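Long-range contacts in uncharacterized protein SCO6318 (Streptomyces coelicolor A3, PDB 2QZ7), which is of unknown function but belongs to the TerD family of tellurite-resistance homologues and probably binds metal ions at one end of a beta-sandwich: residues L30-S35 with F89-T94; P40-D45 with G118-D123; A105-G110 with A156-N161. All coordinates share one frame; numbering follows the deposited sequence.

Contact 1: L30-S35 with F89-T94; sequences LKWDPS and FVEEMT. With NA (sodium ion), chain C; NA (sodium ion), chain D.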
# COMPACT_ATOMS: atom_id res chain seq x y z
N LEU A 30 -5.99 -0.46 6.86
CA LEU A 30 -4.90 -1.14 7.54
C LEU A 30 -5.08 -1.09 9.07
O LEU A 30 -5.45 -0.05 9.61
CB LEU A 30 -3.59 -0.45 7.15
CG LEU A 30 -2.31 -0.81 7.93
CD1 LEU A 30 -1.95 -2.27 7.68
CD2 LEU A 30 -1.18 0.12 7.42
N LYS A 31 -4.87 -2.23 9.75
CA LYS A 31 -4.89 -2.29 11.23
C LYS A 31 -3.60 -2.91 11.71
O LYS A 31 -2.96 -3.65 10.97
CB LYS A 31 -6.09 -3.13 11.73
CG LYS A 31 -6.08 -4.60 11.25
CD LYS A 31 -7.25 -5.39 11.86
CE LYS A 31 -7.18 -6.88 11.47
NZ LYS A 31 -8.15 -7.74 12.25
N TRP A 32 -3.23 -2.62 12.96
CA TRP A 32 -2.11 -3.24 13.68
C TRP A 32 -2.13 -2.84 15.15
O TRP A 32 -2.68 -1.80 15.53
CB TRP A 32 -0.76 -2.89 13.04
CG TRP A 32 -0.23 -1.47 13.27
CD1 TRP A 32 0.67 -1.06 14.26
CD2 TRP A 32 -0.48 -0.33 12.46
NE1 TRP A 32 0.97 0.28 14.08
CE2 TRP A 32 0.27 0.75 13.00
CE3 TRP A 32 -1.27 -0.11 11.29
CZ2 TRP A 32 0.25 2.05 12.43
CZ3 TRP A 32 -1.28 1.16 10.73
CH2 TRP A 32 -0.53 2.23 11.30
N ASP A 33 -1.58 -3.69 16.01
CA ASP A 33 -1.52 -3.36 17.43
C ASP A 33 -0.33 -2.49 17.77
O ASP A 33 0.75 -2.68 17.21
CB ASP A 33 -1.52 -4.62 18.30
CG ASP A 33 -2.84 -5.36 18.24
OD1 ASP A 33 -3.88 -4.75 17.84
OD2 ASP A 33 -2.83 -6.55 18.61
N PRO A 34 -0.49 -1.57 18.74
CA PRO A 34 0.61 -0.74 19.18
C PRO A 34 1.62 -1.56 20.00
O PRO A 34 1.35 -2.73 20.32
CB PRO A 34 -0.08 0.32 20.04
CG PRO A 34 -1.25 -0.45 20.66
CD PRO A 34 -1.73 -1.30 19.52
N SER A 35 2.78 -0.97 20.34
CA SER A 35 3.81 -1.74 20.98
C SER A 35 3.70 -1.70 22.54
O SER A 35 3.14 -0.75 23.15
CB SER A 35 5.21 -1.28 20.53
OG SER A 35 5.32 0.19 20.58
N PHE A 89 -9.46 -0.52 11.99
CA PHE A 89 -8.66 0.06 10.91
C PHE A 89 -8.24 1.46 11.20
O PHE A 89 -9.06 2.38 11.19
CB PHE A 89 -9.42 -0.02 9.62
CG PHE A 89 -9.64 -1.40 9.17
CD1 PHE A 89 -8.53 -2.21 8.88
CD2 PHE A 89 -10.91 -1.93 9.12
CE1 PHE A 89 -8.70 -3.53 8.44
CE2 PHE A 89 -11.12 -3.26 8.70
CZ PHE A 89 -10.01 -4.07 8.38
N VAL A 90 -6.96 1.63 11.50
CA VAL A 90 -6.47 2.92 11.95
C VAL A 90 -5.93 3.79 10.81
O VAL A 90 -5.55 4.95 11.02
CB VAL A 90 -5.39 2.73 13.06
CG1 VAL A 90 -6.00 2.03 14.28
CG2 VAL A 90 -4.21 1.95 12.53
N GLU A 91 -5.85 3.24 9.60
CA GLU A 91 -5.30 3.99 8.50
C GLU A 91 -6.02 3.57 7.24
O GLU A 91 -6.36 2.42 7.08
CB GLU A 91 -3.78 3.73 8.39
CG GLU A 91 -3.07 4.48 7.21
CD GLU A 91 -1.63 4.81 7.52
OE1 GLU A 91 -1.32 5.09 8.72
OE2 GLU A 91 -0.80 4.84 6.59
N GLU A 92 -6.29 4.50 6.33
CA GLU A 92 -6.99 4.10 5.12
C GLU A 92 -6.58 5.00 3.95
O GLU A 92 -6.22 6.17 4.14
CB GLU A 92 -8.52 4.18 5.33
CG GLU A 92 -9.08 5.60 5.24
CD GLU A 92 -9.43 6.03 3.78
OE1 GLU A 92 -9.79 5.18 2.96
OE2 GLU A 92 -9.35 7.22 3.46
N MSE A 93 -6.66 4.44 2.75
CA MSE A 93 -6.38 5.19 1.55
C MSE A 93 -7.46 4.83 0.53
O MSE A 93 -7.67 3.64 0.21
CB MSE A 93 -4.99 4.78 0.98
CG MSE A 93 -4.56 5.67 -0.22
SE MSE A 93 -2.81 5.27 -0.90
CE MSE A 93 -1.82 5.98 0.58
N THR A 94 -8.15 5.86 0.03
CA THR A 94 -9.17 5.67 -1.03
C THR A 94 -8.69 6.15 -2.42
O THR A 94 -8.22 7.27 -2.55
CB THR A 94 -10.45 6.38 -0.61
OG1 THR A 94 -10.91 5.83 0.64
CG2 THR A 94 -11.58 6.29 -1.68
NA NA C . -4.48 -0.74 16.46
NA NA D . 0.92 5.51 9.27
O HOH W 1 -5.57 -1.75 14.73
O HOH W 2 1.23 7.63 9.66

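Contact 2: P40-D45 with G118-D123; sequences PPHHLD and GHKTFD. With NA (sodium ion), chain D; NA (sodium ion), chain E.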
# COMPACT_ATOMS: atom_id res chain seq x y z
N PRO A 40 9.64 1.23 21.69
CA PRO A 40 9.30 2.29 20.71
C PRO A 40 8.09 1.95 19.82
O PRO A 40 7.82 0.77 19.59
CB PRO A 40 10.58 2.39 19.85
CG PRO A 40 11.69 2.01 20.82
CD PRO A 40 11.10 0.93 21.71
N PRO A 41 7.35 2.98 19.34
CA PRO A 41 6.11 2.81 18.57
C PRO A 41 6.24 1.91 17.34
O PRO A 41 7.32 1.80 16.73
CB PRO A 41 5.75 4.24 18.13
CG PRO A 41 7.04 5.01 18.26
CD PRO A 41 7.68 4.41 19.47
N HIS A 42 5.12 1.30 16.98
CA HIS A 42 5.00 0.59 15.73
C HIS A 42 4.36 1.56 14.69
O HIS A 42 3.18 1.89 14.78
CB HIS A 42 4.16 -0.69 15.92
CG HIS A 42 4.86 -1.78 16.67
ND1 HIS A 42 4.20 -2.68 17.48
CD2 HIS A 42 6.17 -2.10 16.74
CE1 HIS A 42 5.07 -3.52 18.00
NE2 HIS A 42 6.28 -3.18 17.59
N HIS A 43 5.17 2.02 13.74
CA HIS A 43 4.74 2.97 12.74
C HIS A 43 4.70 2.26 11.38
O HIS A 43 5.74 1.88 10.83
CB HIS A 43 5.66 4.20 12.68
CG HIS A 43 5.20 5.24 11.70
ND1 HIS A 43 5.80 6.48 11.61
CD2 HIS A 43 4.24 5.22 10.74
CE1 HIS A 43 5.21 7.19 10.66
NE2 HIS A 43 4.27 6.43 10.11
N LEU A 44 3.47 2.03 10.92
CA LEU A 44 3.18 1.43 9.60
C LEU A 44 2.48 2.45 8.76
O LEU A 44 1.71 3.27 9.27
CB LEU A 44 2.28 0.19 9.68
CG LEU A 44 2.95 -1.15 10.06
CD1 LEU A 44 3.52 -1.15 11.52
CD2 LEU A 44 1.98 -2.29 9.85
N ASP A 45 2.79 2.41 7.47
CA ASP A 45 2.19 3.31 6.47
C ASP A 45 1.67 2.53 5.31
O ASP A 45 2.39 1.68 4.72
CB ASP A 45 3.22 4.28 5.89
CG ASP A 45 3.60 5.39 6.88
OD1 ASP A 45 2.78 5.78 7.75
OD2 ASP A 45 4.75 5.90 6.79
N GLY A 118 15.17 0.08 14.77
CA GLY A 118 15.72 -1.26 14.55
C GLY A 118 14.95 -2.09 13.52
O GLY A 118 13.79 -1.77 13.19
N HIS A 119 15.60 -3.16 13.04
CA HIS A 119 15.02 -4.07 12.04
C HIS A 119 13.68 -4.68 12.48
O HIS A 119 13.64 -5.47 13.42
CB HIS A 119 16.03 -5.18 11.65
CG HIS A 119 15.48 -6.22 10.72
ND1 HIS A 119 15.19 -5.98 9.39
CD2 HIS A 119 15.18 -7.53 10.93
CE1 HIS A 119 14.73 -7.08 8.83
NE2 HIS A 119 14.71 -8.04 9.74
N LYS A 120 12.60 -4.31 11.78
CA LYS A 120 11.26 -4.73 12.22
C LYS A 120 10.40 -5.26 11.07
O LYS A 120 10.24 -4.61 10.04
CB LYS A 120 10.59 -3.56 12.95
CG LYS A 120 9.28 -3.88 13.66
CD LYS A 120 8.57 -2.60 14.10
CE LYS A 120 9.20 -2.02 15.38
NZ LYS A 120 8.53 -0.74 15.82
N THR A 121 9.87 -6.47 11.24
CA THR A 121 9.11 -7.14 10.19
C THR A 121 7.63 -7.28 10.60
O THR A 121 7.26 -6.94 11.72
CB THR A 121 9.70 -8.53 9.90
OG1 THR A 121 9.44 -9.38 11.02
CG2 THR A 121 11.23 -8.46 9.66
N PHE A 122 6.80 -7.79 9.68
CA PHE A 122 5.38 -8.02 9.92
C PHE A 122 5.13 -9.03 11.03
O PHE A 122 4.09 -8.97 11.72
CB PHE A 122 4.65 -8.42 8.62
CG PHE A 122 4.47 -7.28 7.67
CD1 PHE A 122 3.41 -6.39 7.83
CD2 PHE A 122 5.36 -7.08 6.60
CE1 PHE A 122 3.26 -5.30 6.94
CE2 PHE A 122 5.22 -6.03 5.73
CZ PHE A 122 4.14 -5.12 5.88
N ASP A 123 6.08 -9.95 11.19
CA ASP A 123 6.05 -10.98 12.26
C ASP A 123 6.26 -10.39 13.65
O ASP A 123 5.78 -10.96 14.62
CB ASP A 123 7.08 -12.08 12.01
CG ASP A 123 6.74 -13.36 12.75
OD1 ASP A 123 5.58 -13.83 12.58
OD2 ASP A 123 7.59 -13.88 13.51
NA NA D . 0.92 5.51 9.27
NA NA E . 2.02 -9.45 11.99
O HOH W 2 1.23 7.63 9.66
O HOH W 3 2.09 -10.84 10.30

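Contact 3: A105-G110 with A156-N161; sequences ARVIVG and AEFTRN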
# COMPACT_ATOMS: atom_id res chain seq x y z
N ALA A 105 -1.36 4.36 -15.95
CA ALA A 105 -1.98 3.10 -16.32
C ALA A 105 -1.76 1.97 -15.32
O ALA A 105 -2.26 0.83 -15.52
CB ALA A 105 -1.53 2.65 -17.77
N ARG A 106 -1.01 2.27 -14.26
CA ARG A 106 -0.74 1.29 -13.23
C ARG A 106 -0.59 1.97 -11.88
O ARG A 106 0.04 3.05 -11.78
CB ARG A 106 0.53 0.50 -13.60
CG ARG A 106 0.98 -0.53 -12.57
CD ARG A 106 2.06 -1.45 -13.25
NE ARG A 106 2.46 -2.51 -12.33
CZ ARG A 106 3.57 -2.52 -11.59
NH1 ARG A 106 4.45 -1.53 -11.62
NH2 ARG A 106 3.78 -3.56 -10.79
N VAL A 107 -1.18 1.36 -10.85
CA VAL A 107 -1.05 1.78 -9.48
C VAL A 107 -0.68 0.57 -8.62
O VAL A 107 -1.25 -0.52 -8.78
CB VAL A 107 -2.38 2.43 -8.94
CG1 VAL A 107 -2.19 2.88 -7.46
CG2 VAL A 107 -2.77 3.60 -9.83
N ILE A 108 0.29 0.73 -7.74
CA ILE A 108 0.55 -0.31 -6.78
C ILE A 108 0.50 0.19 -5.37
O ILE A 108 0.98 1.28 -5.07
CB ILE A 108 1.76 -1.21 -7.15
CG1 ILE A 108 2.33 -2.06 -6.05
CG2 ILE A 108 2.88 -0.52 -7.88
CD1 ILE A 108 2.86 -3.39 -6.80
N VAL A 109 -0.13 -0.59 -4.50
CA VAL A 109 -0.26 -0.15 -3.09
C VAL A 109 0.33 -1.22 -2.21
O VAL A 109 0.24 -2.40 -2.52
CB VAL A 109 -1.75 0.20 -2.75
CG1 VAL A 109 -2.61 -0.98 -2.91
CG2 VAL A 109 -1.87 0.76 -1.31
N GLY A 110 0.97 -0.79 -1.13
CA GLY A 110 1.61 -1.68 -0.18
C GLY A 110 1.63 -1.06 1.21
O GLY A 110 1.00 -0.01 1.47
N ALA A 156 -1.47 -5.00 -3.56
CA ALA A 156 -2.45 -4.97 -4.68
C ALA A 156 -1.94 -4.15 -5.84
O ALA A 156 -1.27 -3.11 -5.66
CB ALA A 156 -3.81 -4.39 -4.17
N GLU A 157 -2.30 -4.58 -7.04
CA GLU A 157 -1.95 -3.86 -8.26
C GLU A 157 -3.25 -3.49 -9.00
O GLU A 157 -4.11 -4.35 -9.18
CB GLU A 157 -1.09 -4.77 -9.17
CG GLU A 157 -0.69 -4.12 -10.45
CD GLU A 157 -0.12 -5.07 -11.47
OE1 GLU A 157 -0.87 -5.94 -11.97
OE2 GLU A 157 1.07 -4.90 -11.80
N PHE A 158 -3.38 -2.24 -9.43
CA PHE A 158 -4.44 -1.83 -10.35
C PHE A 158 -3.80 -1.43 -11.68
O PHE A 158 -2.79 -0.69 -11.71
CB PHE A 158 -5.30 -0.70 -9.77
CG PHE A 158 -5.71 -0.94 -8.32
CD1 PHE A 158 -6.79 -1.76 -8.02
CD2 PHE A 158 -4.98 -0.37 -7.29
CE1 PHE A 158 -7.14 -2.02 -6.68
CE2 PHE A 158 -5.34 -0.57 -5.94
CZ PHE A 158 -6.41 -1.42 -5.64
N THR A 159 -4.34 -1.97 -12.78
CA THR A 159 -3.85 -1.69 -14.13
C THR A 159 -5.05 -1.48 -15.05
O THR A 159 -6.13 -2.04 -14.80
CB THR A 159 -2.93 -2.83 -14.70
OG1 THR A 159 -3.63 -4.07 -14.68
CG2 THR A 159 -1.67 -2.98 -13.88
N ARG A 160 -4.86 -0.67 -16.09
CA ARG A 160 -5.90 -0.45 -17.12
C ARG A 160 -5.95 -1.54 -18.22
O ARG A 160 -4.92 -2.05 -18.69
CB ARG A 160 -5.71 0.91 -17.82
CG ARG A 160 -5.85 2.16 -16.94
CD ARG A 160 -5.72 3.42 -17.83
NE ARG A 160 -5.81 4.67 -17.07
CZ ARG A 160 -6.96 5.30 -16.82
NH1 ARG A 160 -8.09 4.78 -17.27
NH2 ARG A 160 -6.99 6.43 -16.12
N ASN A 161 -7.18 -1.85 -18.63
CA ASN A 161 -7.45 -2.65 -19.83
C ASN A 161 -7.00 -2.00 -21.13
O ASN A 161 -6.53 -0.86 -21.16
CB ASN A 161 -8.96 -2.94 -19.95
CG ASN A 161 -9.32 -4.31 -19.40
OD1 ASN A 161 -8.44 -5.04 -18.92
ND2 ASN A 161 -10.59 -4.69 -19.50

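Contact 1: L30-S35 with F89-T94
Leu30 pairs with both Val90 and Glu91, and this two-to-one match makes a classic beta bulge. It lies where strands 26-31 and 91-95 run antiparallel in one sheet of the TerD domain. Leu30 N donates to Glu91 O at 2.9 Å, with an N-H...O angle of 156°. The carbonyl oxygen of Leu30 takes two weak bonds in return. Val90 N bonds weakly to Leu30 O at 2.9 Å, and Glu91 N bonds weakly to the same Leu30 O at 3.3 Å. The extra residue therefore does not leave the pairing; its N-H shares the same acceptor. Leu30 and Glu91 send their side chains to the same face of the sheet. Leu30 there also touches Ile46 of strand 44-52, in the other sheet.

Phe89, just before the bulge, packs on Leu30 and Lys31. Its ring edge, at Phe89 CD1, comes within 3.6 Å of Leu30 C. The Lys31 chain crosses the ring obliquely, with Lys31 CG 4.0 Å from Phe89 CE1. The rest of the lysine chain is extended and carries NZ away from 89-94.

From the bulge itself, Val90 CG2 sits over one face of the Trp32 indole, offset toward its rim, 3.9 Å from the centroid of the six-membered ring. This is a CH-pi contact. Trp32 CG lies between its backbone N and carbonyl carbon (chi1 75°), which folds the ring back toward the bulge. NE1 is held by His42 O. Trp32 O binds a sodium ion, together with Gly84 O, Gly86 O and a water.

Glu91 stretches from the bulge to a second sodium ion, which OE1 binds; OE2 accepts from Ile46 N. Glu91 OE1 also lies at the indole edge, in the ring plane, 3.9 Å from Trp32 CH2.

Contact 2: P40-D45 with G118-D123
Lys120 carries most of this contact, reaching across to His42 and Pro41. Its CB points toward segment 40-45. With CG anti to the backbone N (chi1 -171°), the Lys120 chain runs out toward the His42 ring. Lys120 CD comes to 3.6 Å from His42 CD2. A bend at the third torsion (chi3 -78°) then turns the chain, which crosses the His42 side chain at about a right angle. Lys120 CE lies at the ring edge, in its plane, 3.3 Å from His42 CD2. Lys120 NZ ends 3.0 Å from Pro41 O, but the angle is too poor for a hydrogen bond. Its still closer approach to the imidazole carbon is doubtful. The lysine chain also touches Ile113 and Arg39.

Farther along, Leu44 and Phe122 meet more loosely. Leu44 CD2 is 4.4 Å from Phe122 CE1, and both side chains also rest on Ile113 of strand 104-113.

Metal sites lie beside this apolar pair. Backbone Leu44 O and side-chain Asp45 OD1 hold one sodium ion with Ser81 O, Glu91 OE1 and a water. His43 NE2 donates to Asp45 OD1 at 2.9 Å, so this oxygen serves both the metal and the histidine. Backbone Phe122 O binds another sodium ion with Val125 O, Thr128 OG1 and a water. Metal ions held by loops and strand ends at one end of a beta-sandwich are consistent with the calcium-binding TerD domains of relatives.

Contact 3: A105-G110 with A156-N161
Val109 and Phe158 interlock on one face of an antiparallel strand pair, 105-110 against 156-160. The two are neighbours in the second sheet of the TerD beta-sandwich. Val109 CG1 is the bump. It lies between its own backbone N and carbonyl carbon (chi1 61°), and fits the notch between Ala156 and the Phe158 ring. Val109 CG1 is 3.8 Å from Ala156 CB and 4.1 Å from Phe158 CE2. The adjoining ring atom packs on Val107, with Phe158 CD2 4.2 Å from Val107 CB. This face looks toward the first sheet, where Val26 and Val28 meet Phe158 and Val109. Backbone bonds lock the register: Val107 pairs with Phe158, and Val109 with Ala156, through N-H...O bonds in both directions.

At the strand end the aliphatic part of Arg160 lies along Ala105, with Arg160 CG 4.0 Å from Ala105 CA. Arg160 NE goes on to Ile104 O.

The opposite face carries Arg106, Ile108, Glu157 and Thr159. Thr159 and Arg106 lie side by side, with Thr159 CG2 3.8 Å from Arg106 CG. Ile108 CG2 lies over one face of the guanidinium, toward its rim, and NH1 of that group bonds to Pro56 O and Gly187 O. The carboxylate of Glu157 stands nearly perpendicular to the guanidinium. Glu157 OE2 lies in the guanidinium plane and receives two bonds of a salt bridge, from Arg106 NE at 2.8 Å and Arg106 NH2 at 3.2 Å.

Contacts 1 and 2 lie close together, with centres about 13 Å apart. Contact 3 is on the opposite side of the chain's centre, its centre about 21 Å from that of contact 1 and about 25 Å from that of contact 2. Contact 1 joins strands of one sheet. Contact 3 joins strands of the other, which strand 44-52 of contact 2 also enters. Along the chain, contact 2 crosses both others, while contact 1 closes before contact 3 opens. Contacts 1 and 2 share a sodium ion and its water, and Ser35 OG probably hydrogen-bonds to Pro40 O between them. The sandwich thus gathers its sodium sites at one end, while contact 3 holds strands together away from them.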